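Local structure of D-threo-3-hydroxyaspartate dehydratase (Delftia, 3WQC) at residues R47-A61 with A69-F83. The protein catalyses the pyridoxal 5'-phosphate-dependent deamination of D-threo-3-hydroxyaspartate to oxaloacetate and ammonium, and also dehydrates D-serine and the L-threo and L-erythro isomers of 3-hydroxyaspartate. Numbering follows the deposited sequence. Where two conformers were deposited one is given.
Sequences RLRPHVKTSKSVPVA and ASGITVSTLKEAEQF. With PLP (pyridoxal-5'-phosphate), chain J.
Two neighbouring beta-alpha units of a TIM-type barrel meet beside the cofactor, where Lys53 NZ is bonded covalently to PLP C4A and His51 lies between Lys53 and Thr73. The backbones pair at a single bridge, His51 with Thr73, where Thr73 N donates to Pro50 O (2.8 Å) and Thr73 O accepts from Val52 N (3.0 Å). With CG anti to its backbone N (chi1 -154°), the His51 ring takes Thr73 CB over one face, 3.8 Å from its centroid in a CH-pi contact, and Lys53 CD over the opposite face. His51 ND1 accepts from Lys53 N close to the ring plane, which, with the two packed faces, helps to fix the rotation of the imidazole while its CD2 lies 3.4 Å from PLP C4. Before the bridge, Arg49 bends at chi3 and sends NH1 in its guanidinium plane to Ile72 O, approaching from above the carbonyl plane; the same guanidinium makes salt bridges to Asp90 and Glu242. Beyond the cofactor lysine, Glu79 reaches back from helix 77-85: OE1 accepts from Ser75 OG on its syn lone pair and from Thr76 OG1 on the anti side, and OE2 accepts from Ser75 N. Lys56 crosses this carboxylate, NZ 3.6 Å from Glu79 OE1 in a long salt bridge. An alanine in place of Glu79 would probably leave Lys56 without this counter-charge, and Ser75 N and the hydroxyls of Ser75 and Thr76 without their shared acceptor. Val52 CG2 packs 3.6 Å from Phe83 CE2, Ala61 CB lies 3.5 Å from Phe83 CE1, and Gln82 NE2 donates to Lys56 O. Gln329 of the second subunit donates to Lys53 O. Such a cofactor lysine, in the loop that follows a short barrel strand, is characteristic of fold-type III PLP enzymes, the alanine racemase group.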
loop_
_atom_site.group_PDB
_atom_site.type_symbol
_atom_site.label_atom_id
_atom_site.label_comp_id
_atom_site.label_asym_id
_atom_site.label_seq_id
_atom_site.Cartn_x
_atom_site.Cartn_y
_atom_site.Cartn_z
ATOM N N ARG B 47 -18.230 -25.928 6.405
ATOM C CA ARG B 47 -16.824 -25.910 5.983
ATOM C C ARG B 47 -16.318 -24.459 6.180
ATOM O O ARG B 47 -17.104 -23.465 6.136
ATOM C CB ARG B 47 -16.689 -26.271 4.534
ATOM C CG ARG B 47 -17.071 -27.724 4.357
ATOM C CD ARG B 47 -16.515 -28.186 3.066
ATOM N NE ARG B 47 -17.307 -27.801 1.934
ATOM C CZ ARG B 47 -18.339 -28.549 1.483
ATOM N NH1 ARG B 47 -18.680 -29.627 2.152
ATOM N NH2 ARG B 47 -19.068 -28.212 0.405
ATOM N N LEU B 48 -14.999 -24.350 6.395
ATOM C CA LEU B 48 -14.344 -22.999 6.384
ATOM C C LEU B 48 -13.457 -22.989 5.183
ATOM O O LEU B 48 -12.594 -23.859 4.978
ATOM C CB LEU B 48 -13.410 -22.859 7.647
ATOM C CG LEU B 48 -12.641 -21.557 7.691
ATOM C CD1 LEU B 48 -13.514 -20.311 7.735
ATOM C CD2 LEU B 48 -11.695 -21.524 8.891
ATOM N N ARG B 49 -13.706 -21.981 4.301
ATOM C CA ARG B 49 -12.884 -21.798 3.055
ATOM C C ARG B 49 -12.195 -20.436 3.280
ATOM O O ARG B 49 -12.724 -19.342 2.922
ATOM C CB ARG B 49 -13.787 -21.695 1.816
ATOM C CG ARG B 49 -12.928 -21.571 0.543
ATOM C CD ARG B 49 -13.786 -21.157 -0.694
ATOM N NE ARG B 49 -14.583 -22.299 -1.152
ATOM C CZ ARG B 49 -14.127 -23.306 -1.886
ATOM N NH1 ARG B 49 -12.851 -23.270 -2.360
ATOM N NH2 ARG B 49 -14.943 -24.355 -2.182
ATOM N N PRO B 50 -10.988 -20.445 3.888
ATOM C CA PRO B 50 -10.326 -19.173 4.265
ATOM C C PRO B 50 -10.030 -18.363 3.012
ATOM O O PRO B 50 -9.656 -18.894 1.934
ATOM C CB PRO B 50 -9.004 -19.636 4.942
ATOM C CG PRO B 50 -8.797 -21.089 4.551
ATOM C CD PRO B 50 -10.233 -21.648 4.266
ATOM N N HIS B 51 -10.126 -17.071 3.210
ATOM C CA HIS B 51 -9.734 -16.115 2.128
ATOM C C HIS B 51 -8.288 -15.728 2.312
ATOM O O HIS B 51 -7.948 -15.074 3.302
ATOM C CB HIS B 51 -10.668 -14.870 2.171
ATOM C CG HIS B 51 -10.729 -14.256 0.813
ATOM N ND1 HIS B 51 -9.572 -14.014 0.059
ATOM C CD2 HIS B 51 -11.826 -13.868 0.012
ATOM C CE1 HIS B 51 -9.933 -13.570 -1.156
ATOM N NE2 HIS B 51 -11.308 -13.427 -1.161
ATOM N N VAL B 52 -7.437 -16.146 1.381
ATOM C CA VAL B 52 -5.993 -15.909 1.510
ATOM C C VAL B 52 -5.609 -14.508 1.056
ATOM O O VAL B 52 -4.416 -14.209 1.110
ATOM C CB VAL B 52 -5.161 -16.989 0.743
ATOM C CG1 VAL B 52 -5.435 -18.366 1.375
ATOM C CG2 VAL B 52 -5.405 -16.973 -0.773
ATOM N N LYS B 53 -6.561 -13.640 0.700
ATOM C CA LYS B 53 -6.135 -12.319 0.248
ATOM C C LYS B 53 -5.498 -11.536 1.396
ATOM O O LYS B 53 -4.743 -10.563 1.141
ATOM C CB LYS B 53 -7.265 -11.514 -0.326
ATOM C CG LYS B 53 -8.264 -10.986 0.695
ATOM C CD LYS B 53 -9.353 -10.257 -0.117
ATOM C CE LYS B 53 -10.236 -9.572 0.880
ATOM N NZ LYS B 53 -11.680 -9.830 0.663
ATOM N N THR B 54 -5.709 -11.943 2.673
ATOM C CA THR B 54 -5.151 -11.186 3.811
ATOM C C THR B 54 -3.622 -11.497 3.857
ATOM O O THR B 54 -2.867 -10.510 4.164
ATOM C CB THR B 54 -5.790 -11.715 5.108
ATOM O OG1 THR B 54 -7.167 -11.256 5.063
ATOM C CG2 THR B 54 -5.124 -11.142 6.355
ATOM N N SER B 55 -3.154 -12.746 3.636
ATOM C CA SER B 55 -1.716 -13.027 3.828
ATOM C C SER B 55 -1.029 -13.313 2.537
ATOM O O SER B 55 0.181 -13.062 2.399
ATOM C CB SER B 55 -1.548 -14.306 4.736
ATOM O OG SER B 55 -1.866 -15.515 4.008
ATOM N N LYS B 56 -1.749 -13.899 1.552
ATOM C CA LYS B 56 -1.145 -14.394 0.297
ATOM C C LYS B 56 0.208 -15.130 0.571
ATOM O O LYS B 56 1.143 -15.067 -0.248
ATOM C CB LYS B 56 -0.911 -13.266 -0.766
ATOM C CG LYS B 56 -2.211 -12.504 -1.011
ATOM C CD LYS B 56 -2.002 -11.565 -2.225
ATOM C CE LYS B 56 -3.231 -10.695 -2.362
ATOM N NZ LYS B 56 -3.033 -9.816 -3.554
ATOM N N SER B 57 0.187 -15.994 1.624
ATOM C CA SER B 57 1.414 -16.638 2.021
ATOM C C SER B 57 1.158 -18.145 2.160
ATOM O O SER B 57 0.287 -18.532 2.908
ATOM C CB SER B 57 1.906 -16.004 3.323
ATOM O OG SER B 57 3.200 -16.602 3.670
ATOM N N VAL B 58 1.952 -18.946 1.455
ATOM C CA VAL B 58 1.789 -20.421 1.442
ATOM C C VAL B 58 1.812 -21.011 2.862
ATOM O O VAL B 58 0.893 -21.768 3.241
ATOM C CB VAL B 58 2.769 -21.078 0.476
ATOM C CG1 VAL B 58 2.841 -22.583 0.645
ATOM C CG2 VAL B 58 2.363 -20.709 -0.956
ATOM N N PRO B 59 2.808 -20.647 3.694
ATOM C CA PRO B 59 2.835 -21.277 5.038
ATOM C C PRO B 59 1.682 -20.855 5.931
ATOM O O PRO B 59 1.269 -21.603 6.816
ATOM C CB PRO B 59 4.187 -20.820 5.681
ATOM C CG PRO B 59 4.693 -19.702 4.804
ATOM C CD PRO B 59 4.074 -19.902 3.414
ATOM N N VAL B 60 1.131 -19.656 5.700
ATOM C CA VAL B 60 -0.029 -19.241 6.521
ATOM C C VAL B 60 -1.243 -20.064 6.081
ATOM O O VAL B 60 -1.940 -20.679 6.963
ATOM C CB VAL B 60 -0.377 -17.765 6.358
ATOM C CG1 VAL B 60 -1.684 -17.358 7.102
ATOM C CG2 VAL B 60 0.812 -16.885 6.859
ATOM N N ALA B 61 -1.488 -20.222 4.785
ATOM C CA ALA B 61 -2.595 -21.044 4.314
ATOM C C ALA B 61 -2.358 -22.507 4.708
ATOM O O ALA B 61 -3.345 -23.241 4.956
ATOM C CB ALA B 61 -2.686 -20.939 2.782
ATOM N N ALA B 69 -9.283 -26.522 7.404
ATOM C CA ALA B 69 -9.980 -25.742 6.311
ATOM C C ALA B 69 -10.192 -26.579 5.043
ATOM O O ALA B 69 -9.476 -27.528 4.771
ATOM C CB ALA B 69 -9.101 -24.505 5.937
ATOM N N SER B 70 -11.189 -26.198 4.222
ATOM C CA SER B 70 -11.573 -26.926 3.018
ATOM C C SER B 70 -11.450 -25.954 1.868
ATOM O O SER B 70 -12.395 -25.131 1.625
ATOM C CB SER B 70 -13.103 -27.287 3.118
ATOM O OG SER B 70 -13.291 -28.172 4.155
ATOM N N GLY B 71 -10.341 -26.061 1.124
ATOM C CA GLY B 71 -10.168 -25.169 -0.012
ATOM C C GLY B 71 -9.787 -23.756 0.453
ATOM O O GLY B 71 -9.679 -23.467 1.661
ATOM N N ILE B 72 -9.670 -22.856 -0.535
ATOM C CA ILE B 72 -9.399 -21.478 -0.227
ATOM C C ILE B 72 -10.250 -20.580 -1.154
ATOM O O ILE B 72 -10.745 -21.026 -2.209
ATOM C CB ILE B 72 -7.891 -21.106 -0.455
ATOM C CG1 ILE B 72 -7.459 -21.258 -1.942
ATOM C CG2 ILE B 72 -6.984 -21.905 0.509
ATOM C CD1 ILE B 72 -5.998 -20.875 -2.225
ATOM N N THR B 73 -10.272 -19.309 -0.772
ATOM C CA THR B 73 -10.825 -18.246 -1.623
ATOM C C THR B 73 -9.667 -17.335 -1.974
ATOM O O THR B 73 -8.791 -17.045 -1.104
ATOM C CB THR B 73 -11.862 -17.379 -0.856
ATOM O OG1 THR B 73 -12.783 -18.258 -0.159
ATOM C CG2 THR B 73 -12.681 -16.537 -1.824
ATOM N N VAL B 74 -9.619 -16.879 -3.234
ATOM C CA VAL B 74 -8.540 -15.988 -3.672
ATOM C C VAL B 74 -9.200 -14.732 -4.272
ATOM O O VAL B 74 -10.349 -14.743 -4.765
ATOM C CB VAL B 74 -7.593 -16.609 -4.734
ATOM C CG1 VAL B 74 -6.883 -17.801 -4.054
ATOM C CG2 VAL B 74 -8.319 -17.048 -6.003
ATOM N N SER B 75 -8.424 -13.625 -4.277
ATOM C CA SER B 75 -8.892 -12.327 -4.811
ATOM C C SER B 75 -8.319 -12.028 -6.197
ATOM O O SER B 75 -8.707 -10.996 -6.768
ATOM C CB SER B 75 -8.594 -11.181 -3.859
ATOM O OG SER B 75 -7.187 -10.882 -3.812
ATOM N N THR B 76 -7.407 -12.851 -6.711
ATOM C CA THR B 76 -6.755 -12.640 -8.000
ATOM C C THR B 76 -6.400 -14.003 -8.602
ATOM O O THR B 76 -6.199 -14.955 -7.821
ATOM C CB THR B 76 -5.450 -11.826 -7.887
ATOM O OG1 THR B 76 -4.492 -12.538 -7.058
ATOM C CG2 THR B 76 -5.669 -10.429 -7.305
ATOM N N LEU B 77 -6.285 -14.082 -9.929
ATOM C CA LEU B 77 -5.801 -15.344 -10.518
ATOM C C LEU B 77 -4.302 -15.561 -10.191
ATOM O O LEU B 77 -3.882 -16.714 -10.216
ATOM C CB LEU B 77 -6.111 -15.479 -12.019
ATOM C CG LEU B 77 -7.611 -15.606 -12.276
ATOM C CD1 LEU B 77 -7.803 -15.736 -13.778
ATOM C CD2 LEU B 77 -8.200 -16.822 -11.516
ATOM N N LYS B 78 -3.551 -14.497 -9.854
ATOM C CA LYS B 78 -2.153 -14.736 -9.464
ATOM C C LYS B 78 -2.131 -15.546 -8.186
ATOM O O LYS B 78 -1.297 -16.452 -8.042
ATOM C CB LYS B 78 -1.375 -13.428 -9.296
ATOM C CG LYS B 78 0.150 -13.637 -9.125
ATOM C CD LYS B 78 0.896 -12.341 -8.767
ATOM C CE LYS B 78 2.338 -12.288 -9.204
ATOM N NZ LYS B 78 2.793 -10.838 -9.336
ATOM N N GLU B 79 -3.017 -15.244 -7.240
ATOM C CA GLU B 79 -3.114 -16.058 -6.032
ATOM C C GLU B 79 -3.506 -17.494 -6.435
ATOM O O GLU B 79 -2.934 -18.456 -5.885
ATOM C CB GLU B 79 -4.171 -15.525 -5.114
ATOM C CG GLU B 79 -3.754 -14.311 -4.313
ATOM C CD GLU B 79 -5.010 -13.583 -3.883
ATOM O OE1 GLU B 79 -5.296 -12.481 -4.417
ATOM O OE2 GLU B 79 -5.764 -14.100 -3.040
ATOM N N ALA B 80 -4.480 -17.678 -7.338
ATOM C CA ALA B 80 -4.827 -19.083 -7.717
ATOM C C ALA B 80 -3.577 -19.812 -8.297
ATOM O O ALA B 80 -3.338 -20.976 -7.924
ATOM C CB ALA B 80 -5.947 -19.042 -8.762
ATOM N N GLU B 81 -2.778 -19.099 -9.166
ATOM C CA GLU B 81 -1.624 -19.751 -9.758
ATOM C C GLU B 81 -0.643 -20.171 -8.643
ATOM O O GLU B 81 -0.094 -21.311 -8.643
ATOM C CB GLU B 81 -1.089 -18.736 -10.841
ATOM C CG GLU B 81 0.239 -19.019 -11.446
ATOM C CD GLU B 81 0.699 -17.816 -12.311
ATOM O OE1 GLU B 81 1.618 -16.988 -11.851
ATOM O OE2 GLU B 81 0.152 -17.681 -13.441
ATOM N N GLN B 82 -0.380 -19.259 -7.671
ATOM C CA GLN B 82 0.635 -19.501 -6.602
ATOM C C GLN B 82 0.173 -20.661 -5.745
ATOM O O GLN B 82 0.952 -21.571 -5.414
ATOM C CB GLN B 82 0.790 -18.224 -5.724
ATOM C CG GLN B 82 1.574 -18.459 -4.388
ATOM C CD GLN B 82 1.881 -17.170 -3.582
ATOM O OE1 GLN B 82 2.632 -16.264 -3.996
ATOM N NE2 GLN B 82 1.399 -17.156 -2.374
ATOM N N PHE B 83 -1.058 -20.609 -5.259
ATOM C CA PHE B 83 -1.519 -21.623 -4.316
ATOM C C PHE B 83 -1.729 -22.978 -5.022
ATOM O O PHE B 83 -1.427 -24.023 -4.413
ATOM C CB PHE B 83 -2.788 -21.170 -3.519
ATOM C CG PHE B 83 -2.415 -20.177 -2.495
ATOM C CD1 PHE B 83 -1.967 -20.595 -1.244
ATOM C CD2 PHE B 83 -2.501 -18.801 -2.756
ATOM C CE1 PHE B 83 -1.583 -19.637 -0.256
ATOM C CE2 PHE B 83 -2.108 -17.833 -1.780
ATOM C CZ PHE B 83 -1.627 -18.259 -0.525
HETATM N N1 PLP J . -15.429 -13.118 0.800
HETATM C C2 PLP J . -15.116 -12.198 -0.135
HETATM C C2A PLP J . -15.810 -12.195 -1.478
HETATM C C3 PLP J . -14.093 -11.225 0.163
HETATM O O3 PLP J . -13.770 -10.339 -0.766
HETATM C C4 PLP J . -13.474 -11.271 1.463
HETATM C C4A PLP J . -12.435 -10.339 1.752
HETATM C C5 PLP J . -13.871 -12.283 2.387
HETATM C C6 PLP J . -14.916 -13.149 2.033
HETATM C C5A PLP J . -13.258 -12.369 3.762
HETATM O O4P PLP J . -13.688 -11.171 4.559
HETATM P P PLP J . -12.851 -10.847 5.886
HETATM O O1P PLP J . -12.772 -12.156 6.578
HETATM O O2P PLP J . -13.721 -9.871 6.598
HETATM O O3P PLP J . -11.505 -10.372 5.518
HETATM O O HOH W 1 -15.206 -25.359 1.327
HETATM O O HOH W 2 -13.575 -26.893 6.813
HETATM O O HOH W 3 -5.602 -8.646 -3.396
HETATM O O HOH W 4 -2.222 -11.214 -5.946
#